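Local coordinates for protein Two-component system sensor histidine kinase (Bacteroides thetaiotaomicron, PDB 3OTT) that probably senses saccharides outside the cell through its extracellular propeller region and relays the signal by ATP-dependent histidine phosphorylation, at residues I312-I317 with G344-T349. Residues are numbered along the deposited sequence; the frame is centred on the assembly and turned at random.
Sequences IPISQI and GLIRFT. With TBR (hexatantalum dodecabromide), chain D.
The amide nitrogen NE2 of Q316 has two neighbours: it hydrogen-bonds to the carbonyl oxygen of A352, and of these two segments it comes closest to the bound hexatantalum dodecabromide, with Q316 NE2 3.6 Å from BR2. CG is anti to the backbone N (chi1 -172°) and the chain stays extended beyond it, which carries the amide out to the cluster. With an alanine here the A352 carbonyl would probably lose this donor and BR2 its amide neighbour. The backbone of Q316 is tied back by its N to P313 O at 3.1 Å, within the turn that carries I314 and I317 to the other segment.

No hydrogen bond joins residues 312-317 to 344-349; 176 Å² of surface is buried between them by apolar packing alone. I317 supplies the main piece. Its CG2 methyl sits over one face of the F348 ring, 4.1 Å from the centroid and 24° off the normal, a CH-pi contact displaced toward the rim, where I317 CG2 meets F348 CG at 3.7 Å. The ring is presented by a chi1 of 65°, which places CG between the backbone N and carbonyl carbon, and I346 O lies in plane at its edge. F339 packs edge-to-face with this ring. The second piece is I314, whose CG2 touches CD1 of I346 at 3.7 Å, the two side chains crossing at about a right angle. All four touching residues are buried.

Strand 310-313 is an edge strand of a four-stranded sheet whose other strands are 601-605, 610-615 and 618-623, so the two ends of the second propeller meet in one blade; the contact packs the turn after it against the third strand of the adjoining blade, at the seam where a beta-propeller is closed by the "Velcro" arrangement.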
loop_
_atom_site.group_PDB
_atom_site.type_symbol
_atom_site.label_atom_id
_atom_site.label_comp_id
_atom_site.label_asym_id
_atom_site.label_seq_id
_atom_site.Cartn_x
_atom_site.Cartn_y
_atom_site.Cartn_z
ATOM N N ILE B 312 11.115 -8.839 -7.698
ATOM C CA ILE B 312 10.547 -7.518 -7.661
ATOM C C ILE B 312 9.069 -7.692 -7.294
ATOM O O ILE B 312 8.359 -8.383 -8.023
ATOM C CB ILE B 312 10.679 -6.893 -9.058
ATOM C CG1 ILE B 312 12.169 -6.848 -9.444
ATOM C CG2 ILE B 312 9.979 -5.585 -9.101
ATOM C CD1 ILE B 312 12.745 -5.512 -9.817
ATOM N N PRO B 313 8.619 -7.134 -6.142
ATOM C CA PRO B 313 7.199 -7.190 -5.764
ATOM C C PRO B 313 6.461 -6.142 -6.552
ATOM O O PRO B 313 7.093 -5.146 -6.957
ATOM C CB PRO B 313 7.195 -6.840 -4.255
ATOM C CG PRO B 313 8.405 -6.082 -4.039
ATOM C CD PRO B 313 9.452 -6.628 -5.028
ATOM N N ILE B 314 5.172 -6.355 -6.788
ATOM C CA ILE B 314 4.405 -5.471 -7.683
ATOM C C ILE B 314 4.294 -4.085 -7.140
ATOM O O ILE B 314 4.184 -3.170 -7.908
ATOM C CB ILE B 314 2.858 -5.786 -7.863
ATOM C CG1 ILE B 314 2.440 -7.128 -7.398
ATOM C CG2 ILE B 314 2.399 -5.600 -9.319
ATOM C CD1 ILE B 314 0.964 -7.380 -7.835
ATOM N N SER B 315 4.213 -3.953 -5.821
ATOM C CA SER B 315 4.071 -2.662 -5.209
ATOM C C SER B 315 5.240 -1.761 -5.587
ATOM O O SER B 315 5.119 -0.570 -5.492
ATOM C CB SER B 315 3.966 -2.752 -3.671
ATOM O OG SER B 315 5.069 -3.442 -3.116
ATOM N N GLN B 316 6.363 -2.349 -5.984
ATOM C CA GLN B 316 7.519 -1.570 -6.409
ATOM C C GLN B 316 7.247 -0.903 -7.782
ATOM O O GLN B 316 7.904 0.047 -8.137
ATOM C CB GLN B 316 8.812 -2.430 -6.425
ATOM C CG GLN B 316 10.130 -1.619 -6.678
ATOM C CD GLN B 316 11.370 -2.491 -6.788
ATOM O OE1 GLN B 316 11.614 -3.373 -5.957
ATOM N NE2 GLN B 316 12.162 -2.247 -7.807
ATOM N N ILE B 317 6.250 -1.396 -8.512
ATOM C CA ILE B 317 5.870 -0.885 -9.838
ATOM C C ILE B 317 4.931 0.353 -10.085
ATOM O O ILE B 317 5.467 1.377 -10.459
ATOM C CB ILE B 317 5.489 -2.060 -10.778
ATOM C CG1 ILE B 317 6.665 -3.035 -10.931
ATOM C CG2 ILE B 317 4.970 -1.570 -12.110
ATOM C CD1 ILE B 317 8.045 -2.448 -11.444
ATOM N N GLY B 344 -6.050 -8.474 -13.724
ATOM C CA GLY B 344 -5.874 -7.337 -14.643
ATOM C C GLY B 344 -4.480 -7.190 -15.264
ATOM O O GLY B 344 -3.615 -8.083 -15.161
ATOM N N LEU B 345 -4.235 -6.054 -15.900
ATOM C CA LEU B 345 -3.077 -5.918 -16.772
ATOM C C LEU B 345 -2.346 -4.606 -16.503
ATOM O O LEU B 345 -2.936 -3.528 -16.571
ATOM C CB LEU B 345 -3.543 -5.979 -18.245
ATOM C CG LEU B 345 -2.558 -5.775 -19.402
ATOM C CD1 LEU B 345 -1.531 -6.890 -19.560
ATOM C CD2 LEU B 345 -3.302 -5.556 -20.770
ATOM N N ILE B 346 -1.048 -4.702 -16.288
ATOM C CA ILE B 346 -0.267 -3.559 -15.905
ATOM C C ILE B 346 0.695 -3.176 -17.037
ATOM O O ILE B 346 1.481 -4.039 -17.485
ATOM C CB ILE B 346 0.495 -3.825 -14.615
ATOM C CG1 ILE B 346 -0.451 -4.350 -13.523
ATOM C CG2 ILE B 346 1.250 -2.555 -14.129
ATOM C CD1 ILE B 346 0.298 -4.924 -12.321
ATOM N N ARG B 347 0.592 -1.905 -17.478
ATOM C CA ARG B 347 1.541 -1.286 -18.389
ATOM C C ARG B 347 2.537 -0.386 -17.656
ATOM O O ARG B 347 2.137 0.472 -16.860
ATOM C CB ARG B 347 0.831 -0.346 -19.358
ATOM C CG ARG B 347 1.571 -0.082 -20.626
ATOM C CD ARG B 347 0.882 1.039 -21.349
ATOM N NE ARG B 347 1.375 2.319 -20.864
ATOM C CZ ARG B 347 1.170 3.486 -21.469
ATOM N NH1 ARG B 347 0.464 3.538 -22.587
ATOM N NH2 ARG B 347 1.709 4.595 -20.966
ATOM N N PHE B 348 3.819 -0.532 -17.977
ATOM C CA PHE B 348 4.836 0.238 -17.280
ATOM C C PHE B 348 6.109 0.250 -18.124
ATOM O O PHE B 348 6.236 -0.563 -19.039
ATOM C CB PHE B 348 5.048 -0.321 -15.836
ATOM C CG PHE B 348 5.609 -1.710 -15.781
ATOM C CD1 PHE B 348 4.789 -2.828 -16.011
ATOM C CD2 PHE B 348 6.962 -1.916 -15.471
ATOM C CE1 PHE B 348 5.334 -4.165 -15.946
ATOM C CE2 PHE B 348 7.505 -3.223 -15.410
ATOM C CZ PHE B 348 6.681 -4.364 -15.679
ATOM N N THR B 349 7.026 1.162 -17.872
ATOM C CA THR B 349 8.198 1.297 -18.728
ATOM C C THR B 349 9.546 0.889 -18.111
ATOM O O THR B 349 10.517 0.611 -18.830
ATOM C CB THR B 349 8.368 2.733 -19.227
ATOM O OG1 THR B 349 8.553 3.586 -18.089
ATOM C CG2 THR B 349 7.126 3.180 -20.037
HETATM TA TA1 TBR D . 15.216 0.165 -3.738
HETATM TA TA2 TBR D . 17.836 0.961 -3.898
HETATM TA TA3 TBR D . 16.319 0.595 -6.290
HETATM TA TA4 TBR D . 17.111 3.170 -5.433
HETATM TA TA5 TBR D . 14.441 2.355 -5.250
HETATM TA TA6 TBR D . 15.937 2.641 -2.922
HETATM BR BR1 TBR D . 17.103 -1.307 -2.721
HETATM BR BR2 TBR D . 14.992 -1.611 -5.630
HETATM BR BR3 TBR D . 12.744 0.613 -4.306
HETATM BR BR4 TBR D . 14.437 1.099 -1.454
HETATM BR BR5 TBR D . 18.624 -0.570 -5.836
HETATM BR BR6 TBR D . 14.200 1.259 -7.629
HETATM BR BR7 TBR D . 15.137 4.562 -6.442
HETATM BR BR8 TBR D . 17.073 4.922 -3.522
HETATM BR BR9 TBR D . 19.589 2.672 -4.803
HETATM BR BRA TBR D . 17.563 2.284 -7.864
HETATM BR BRB TBR D . 13.701 3.916 -3.306
HETATM BR BRC TBR D . 18.062 1.986 -1.556
#